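Local coordinates for giardin subunit alpha-1 (Giardia intestinalis, PDB 4EVF), which is an annexin that binds calcium and, dependent on it, phospholipids such as phosphatidylserine, and takes part in parasite attachment to the intestinal mucosa, at residues M140-A145 against F178-S183; K199-A204 against C219-L224. One frame throughout, in Å; residues are numbered along the deposited sequence.

Contact 1. Residues M140-A145 against F178-S183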
loop_
_atom_site.group_PDB
_atom_site.type_symbol
_atom_site.label_atom_id
_atom_site.label_comp_id
_atom_site.label_asym_id
_atom_site.label_seq_id
_atom_site.Cartn_x
_atom_site.Cartn_y
_atom_site.Cartn_z
ATOM N N MET A 140 0.491 -11.929 -9.534
ATOM C CA MET A 140 -0.349 -10.732 -9.430
ATOM C C MET A 140 -1.765 -10.980 -9.941
ATOM O O MET A 140 -2.742 -10.483 -9.367
ATOM C CB MET A 140 0.276 -9.518 -10.130
ATOM C CG MET A 140 1.391 -8.879 -9.302
ATOM S SD MET A 140 1.927 -7.289 -9.975
ATOM C CE MET A 140 3.413 -6.997 -9.001
ATOM N N GLU A 141 -1.875 -11.768 -10.999
ATOM C CA GLU A 141 -3.187 -12.148 -11.523
ATOM C C GLU A 141 -4.010 -12.878 -10.461
ATOM O O GLU A 141 -5.180 -12.568 -10.235
ATOM C CB GLU A 141 -3.038 -13.049 -12.747
ATOM C CG GLU A 141 -4.369 -13.411 -13.376
ATOM C CD GLU A 141 -4.215 -14.232 -14.632
ATOM O OE1 GLU A 141 -3.200 -14.943 -14.768
ATOM O OE2 GLU A 141 -5.118 -14.162 -15.486
ATOM N N LYS A 142 -3.389 -13.852 -9.812
ATOM C CA LYS A 142 -4.076 -14.641 -8.793
ATOM C C LYS A 142 -4.324 -13.817 -7.525
ATOM O O LYS A 142 -5.336 -13.971 -6.849
ATOM C CB LYS A 142 -3.256 -15.887 -8.473
ATOM C CG LYS A 142 -3.952 -16.886 -7.569
ATOM C CD LYS A 142 -3.974 -18.260 -8.212
ATOM C CE LYS A 142 -2.594 -18.650 -8.683
ATOM N NZ LYS A 142 -2.635 -19.912 -9.467
ATOM N N TRP A 143 -3.392 -12.924 -7.214
ATOM C CA TRP A 143 -3.557 -12.018 -6.087
ATOM C C TRP A 143 -4.802 -11.152 -6.242
ATOM O O TRP A 143 -5.584 -10.993 -5.298
ATOM C CB TRP A 143 -2.336 -11.115 -5.952
ATOM C CG TRP A 143 -2.255 -10.425 -4.639
ATOM C CD1 TRP A 143 -2.820 -9.229 -4.297
ATOM C CD2 TRP A 143 -1.547 -10.883 -3.487
ATOM N NE1 TRP A 143 -2.509 -8.920 -2.994
ATOM C CE2 TRP A 143 -1.725 -9.919 -2.477
ATOM C CE3 TRP A 143 -0.788 -12.025 -3.208
ATOM C CZ2 TRP A 143 -1.161 -10.059 -1.200
ATOM C CZ3 TRP A 143 -0.227 -12.159 -1.948
ATOM C CH2 TRP A 143 -0.416 -11.183 -0.961
ATOM N N MET A 144 -4.979 -10.593 -7.433
ATOM C CA MET A 144 -6.108 -9.698 -7.700
ATOM C C MET A 144 -7.460 -10.392 -7.524
ATOM O O MET A 144 -8.468 -9.736 -7.235
ATOM C CB MET A 144 -5.984 -9.075 -9.099
ATOM C CG MET A 144 -4.880 -8.015 -9.181
ATOM S SD MET A 144 -4.543 -7.309 -10.798
ATOM C CE MET A 144 -6.075 -6.519 -11.251
ATOM N N ALA A 145 -7.479 -11.710 -7.682
ATOM C CA ALA A 145 -8.719 -12.478 -7.535
ATOM C C ALA A 145 -9.207 -12.475 -6.088
ATOM O O ALA A 145 -10.399 -12.648 -5.822
ATOM C CB ALA A 145 -8.527 -13.911 -8.033
ATOM N N PHE A 178 1.304 -18.657 -2.596
ATOM C CA PHE A 178 1.303 -17.253 -2.209
ATOM C C PHE A 178 0.040 -16.522 -2.685
ATOM O O PHE A 178 -0.430 -15.598 -2.024
ATOM C CB PHE A 178 2.596 -16.564 -2.668
ATOM C CG PHE A 178 3.785 -16.938 -1.836
ATOM C CD1 PHE A 178 4.041 -16.274 -0.649
ATOM C CD2 PHE A 178 4.621 -17.976 -2.215
ATOM C CE1 PHE A 178 5.121 -16.625 0.142
ATOM C CE2 PHE A 178 5.688 -18.341 -1.431
ATOM C CZ PHE A 178 5.949 -17.659 -0.252
ATOM N N GLY A 179 -0.527 -16.962 -3.805
ATOM C CA GLY A 179 -1.733 -16.344 -4.326
ATOM C C GLY A 179 -3.050 -16.720 -3.654
ATOM O O GLY A 179 -4.051 -16.010 -3.829
ATOM N N THR A 180 -3.071 -17.811 -2.881
ATOM C CA THR A 180 -4.334 -18.292 -2.296
ATOM C C THR A 180 -4.312 -18.609 -0.795
ATOM O O THR A 180 -5.363 -18.878 -0.194
ATOM C CB THR A 180 -4.877 -19.554 -3.039
ATOM O OG1 THR A 180 -3.970 -20.649 -2.872
ATOM C CG2 THR A 180 -5.080 -19.285 -4.533
ATOM N N VAL A 181 -3.135 -18.617 -0.184
ATOM C CA VAL A 181 -3.063 -18.919 1.239
ATOM C C VAL A 181 -3.664 -17.769 2.042
ATOM O O VAL A 181 -3.404 -16.604 1.751
ATOM C CB VAL A 181 -1.617 -19.205 1.717
ATOM C CG1 VAL A 181 -0.790 -17.931 1.716
ATOM C CG2 VAL A 181 -1.634 -19.814 3.106
ATOM N N PRO A 182 -4.494 -18.093 3.046
ATOM C CA PRO A 182 -5.040 -17.035 3.898
ATOM C C PRO A 182 -3.941 -16.485 4.790
ATOM O O PRO A 182 -3.067 -17.239 5.194
ATOM C CB PRO A 182 -6.110 -17.764 4.729
ATOM C CG PRO A 182 -6.458 -18.998 3.918
ATOM C CD PRO A 182 -5.144 -19.395 3.286
ATOM N N SER A 183 -3.970 -15.185 5.068
ATOM C CA SER A 183 -2.949 -14.574 5.905
ATOM C C SER A 183 -2.871 -15.232 7.273
ATOM O O SER A 183 -1.782 -15.465 7.805
ATOM C CB SER A 183 -3.219 -13.078 6.081
ATOM O OG SER A 183 -3.152 -12.405 4.842
HETATM O O HOH W 1 -6.467 -14.992 -4.777
#

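Contact 2. Residues K199-A204 against C219-L224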
loop_
_atom_site.group_PDB
_atom_site.type_symbol
_atom_site.label_atom_id
_atom_site.label_comp_id
_atom_site.label_asym_id
_atom_site.label_seq_id
_atom_site.Cartn_x
_atom_site.Cartn_y
_atom_site.Cartn_z
ATOM N N LYS A 199 16.656 -22.381 5.781
ATOM C CA LYS A 199 16.313 -21.011 5.434
ATOM C C LYS A 199 14.941 -20.633 5.943
ATOM O O LYS A 199 14.115 -21.495 6.216
ATOM C CB LYS A 199 16.339 -20.822 3.914
ATOM C CG LYS A 199 17.723 -20.944 3.323
ATOM C CD LYS A 199 17.716 -20.945 1.808
ATOM C CE LYS A 199 19.143 -21.072 1.287
ATOM N NZ LYS A 199 19.187 -21.346 -0.182
ATOM N N SER A 200 14.708 -19.332 6.060
ATOM C CA SER A 200 13.360 -18.814 6.245
ATOM C C SER A 200 12.716 -18.663 4.862
ATOM O O SER A 200 13.403 -18.759 3.823
ATOM C CB SER A 200 13.418 -17.448 6.915
ATOM O OG SER A 200 14.031 -16.517 6.040
ATOM N N ILE A 201 11.413 -18.393 4.840
ATOM C CA ILE A 201 10.721 -18.191 3.568
ATOM C C ILE A 201 11.384 -17.069 2.752
ATOM O O ILE A 201 11.591 -17.218 1.541
ATOM C CB ILE A 201 9.188 -17.934 3.744
ATOM C CG1 ILE A 201 8.530 -19.066 4.552
ATOM C CG2 ILE A 201 8.515 -17.838 2.405
ATOM C CD1 ILE A 201 6.984 -19.033 4.561
ATOM N N GLU A 202 11.741 -15.965 3.412
ATOM C CA GLU A 202 12.375 -14.832 2.724
ATOM C C GLU A 202 13.680 -15.232 2.025
ATOM O O GLU A 202 13.969 -14.772 0.917
ATOM C CB GLU A 202 12.679 -13.682 3.686
ATOM C CG GLU A 202 11.603 -13.363 4.701
ATOM C CD GLU A 202 11.790 -14.107 6.014
ATOM O OE1 GLU A 202 12.712 -13.749 6.785
ATOM O OE2 GLU A 202 11.011 -15.042 6.280
ATOM N N GLN A 203 14.482 -16.057 2.692
ATOM C CA GLN A 203 15.754 -16.506 2.129
ATOM C C GLN A 203 15.514 -17.460 0.964
ATOM O O GLN A 203 16.209 -17.410 -0.067
ATOM C CB GLN A 203 16.613 -17.155 3.219
ATOM C CG GLN A 203 16.925 -16.183 4.348
ATOM C CD GLN A 203 17.672 -16.811 5.508
ATOM O OE1 GLN A 203 18.616 -16.225 6.033
ATOM N NE2 GLN A 203 17.246 -17.991 5.924
ATOM N N ALA A 204 14.502 -18.309 1.124
ATOM C CA ALA A 204 14.086 -19.219 0.067
ATOM C C ALA A 204 13.692 -18.453 -1.192
ATOM O O ALA A 204 14.101 -18.819 -2.288
ATOM C CB ALA A 204 12.947 -20.131 0.548
ATOM N N CYS A 219 7.189 -8.900 -1.453
ATOM C CA CYS A 219 6.106 -8.034 -0.986
ATOM C C CYS A 219 4.929 -8.894 -0.520
ATOM O O CYS A 219 4.303 -8.611 0.511
ATOM C CB CYS A 219 5.669 -7.043 -2.070
ATOM S SG CYS A 219 6.859 -5.657 -2.334
ATOM N N ALA A 220 4.630 -9.938 -1.290
ATOM C CA ALA A 220 3.528 -10.854 -0.967
ATOM C C ALA A 220 3.720 -11.481 0.417
ATOM O O ALA A 220 2.777 -11.572 1.218
ATOM C CB ALA A 220 3.429 -11.925 -2.026
ATOM N N HIS A 221 4.948 -11.925 0.677
ATOM C CA HIS A 221 5.367 -12.416 1.989
ATOM C C HIS A 221 5.048 -11.441 3.134
ATOM O O HIS A 221 4.397 -11.812 4.114
ATOM C CB HIS A 221 6.865 -12.744 1.954
ATOM C CG HIS A 221 7.496 -12.855 3.305
ATOM N ND1 HIS A 221 7.304 -13.943 4.127
ATOM C CD2 HIS A 221 8.320 -12.016 3.976
ATOM C CE1 HIS A 221 7.979 -13.770 5.250
ATOM N NE2 HIS A 221 8.604 -12.608 5.183
ATOM N N PHE A 222 5.515 -10.200 3.021
ATOM C CA PHE A 222 5.212 -9.175 4.024
ATOM C C PHE A 222 3.714 -8.905 4.127
ATOM O O PHE A 222 3.185 -8.758 5.233
ATOM C CB PHE A 222 5.941 -7.864 3.718
ATOM C CG PHE A 222 7.406 -7.889 4.053
ATOM C CD1 PHE A 222 8.355 -7.533 3.100
ATOM C CD2 PHE A 222 7.839 -8.262 5.307
ATOM C CE1 PHE A 222 9.708 -7.557 3.402
ATOM C CE2 PHE A 222 9.194 -8.285 5.613
ATOM C CZ PHE A 222 10.124 -7.932 4.657
ATOM N N ALA A 223 3.037 -8.839 2.981
ATOM C CA ALA A 223 1.601 -8.550 2.959
ATOM C C ALA A 223 0.865 -9.597 3.774
ATOM O O ALA A 223 0.032 -9.259 4.612
ATOM C CB ALA A 223 1.071 -8.539 1.535
ATOM N N LEU A 224 1.188 -10.865 3.525
ATOM C CA LEU A 224 0.551 -11.976 4.235
ATOM C C LEU A 224 0.859 -11.952 5.730
ATOM O O LEU A 224 0.016 -12.338 6.540
ATOM C CB LEU A 224 0.947 -13.319 3.600
ATOM C CG LEU A 224 0.458 -13.477 2.160
ATOM C CD1 LEU A 224 1.119 -14.664 1.470
ATOM C CD2 LEU A 224 -1.091 -13.577 2.113
#

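Contact 1. Residues M140-A145 against F178-S183
A water lies 2.6 Å from Lys142 O and 2.8 Å from Gly179 O, well placed to donate to either, though it has more acceptors in reach than protons. It sits between helix 135-145 and the Gly179 backbone of helix 171-180, in the all-helical annexin fold, where the predicted repeats 2 and 3 meet. Apart from this water, the two segments meet through hydrocarbon and carbonyl groups. Gly179 has no side chain, and here the backbones come close, with 5.0 Å between Trp143 CA and Gly179 CA. Lys142 CG packs directly on this glycine, 3.8 Å from Gly179 O and 4.0 Å from Gly179 CA. With CG anti to the backbone N (chi1 -172°) and further bends at chi2 and chi3, the aliphatic part of Lys142 runs past Gly179 and Thr180. The indole of Trp143 reaches across with its six-membered ring, setting CZ3 3.4 Å from Phe178 O at an oblique approach. That carbonyl oxygen also accepts a hydrogen bond from Arg148 NH1, which binds Val181 O as well, while the Arg148 guanidinium makes a cation-pi contact with the indole. One arginine therefore ties the tryptophan to the carbonyls of Phe178 and Val181. Thr180 divides its branches: OG1 turns back to bond Asp176 O in its own helix, and CG2 meets Lys142 CD at 4.0 Å.

Contact 2. Residues K199-A204 against C219-L224
The capped first turn of helix 201-208 meets the side of helix 211-225 within the predicted third annexin repeat, Ile201 and Glu202 leaning on the imidazole of His221. Ser200 is the N-cap, its OG accepting a weak bond from Gln203 N at 3.4 Å, while Ala204 N closes the turn on Ser200 O at 2.9 Å. The two backbones stay well apart, with 7.4 Å between Glu202 CA and His221 CA, and side chains bridge the gap. His221 carries its ring out from helix 211-225 with CG anti to the backbone N (chi1 163°), bringing NE2 and CE1 against the Glu202 side chain. The tightest approach is made by carbon: Glu202 CG comes 3.1 Å from His221 NE2, meeting the ring obliquely. The Glu202 chain then bends at chi2 (92°), which turns the carboxylate toward the CE1 side of the ring. The carboxylate and ring planes end only 15° apart, and Glu202 OE2 stands 3.4 Å from His221 CE1. Beside this pair, Ile201 CG2 lies 4.4 Å from His221 ND1, while the Ile201 side chain also packs on Tyr186 and Phe193 of helix 183-196. The imidazole has further partners: ND1 is hydrogen-bonded to Tyr186 OH, which probably helps fix the ring's rotation, and His221 CD2 lies 4.0 Å above one face of the Phe222 ring, offset toward its rim. The carboxylate of Glu202 is thus nearly parallel to the imidazole but displaced from it. With no hydrogen bond between them, it probably acts on the ring mostly by its charge, and may favour a protonated His221.

Contacts 1 and 2 follow one another along the chain, with centres 14 Å apart, and both are largely buried, though each has one partly exposed charged residue, Lys142 or Glu202, at its margin. Contact 1 joins the predicted second and third repeats; contact 2 lies inside the third. They touch directly: Trp143 CZ3 packs 3.7 Å from Ala220 CB on helix 211-225, and Phe178 CZ lies 3.7 Å from Ile201 CG2. Their chemistry differs. The inter-repeat contact brings backbones close and relies on carbonyls, a probable water link and an arginine, whereas the intra-repeat one spans a wider separation with a carboxylate and an imidazole.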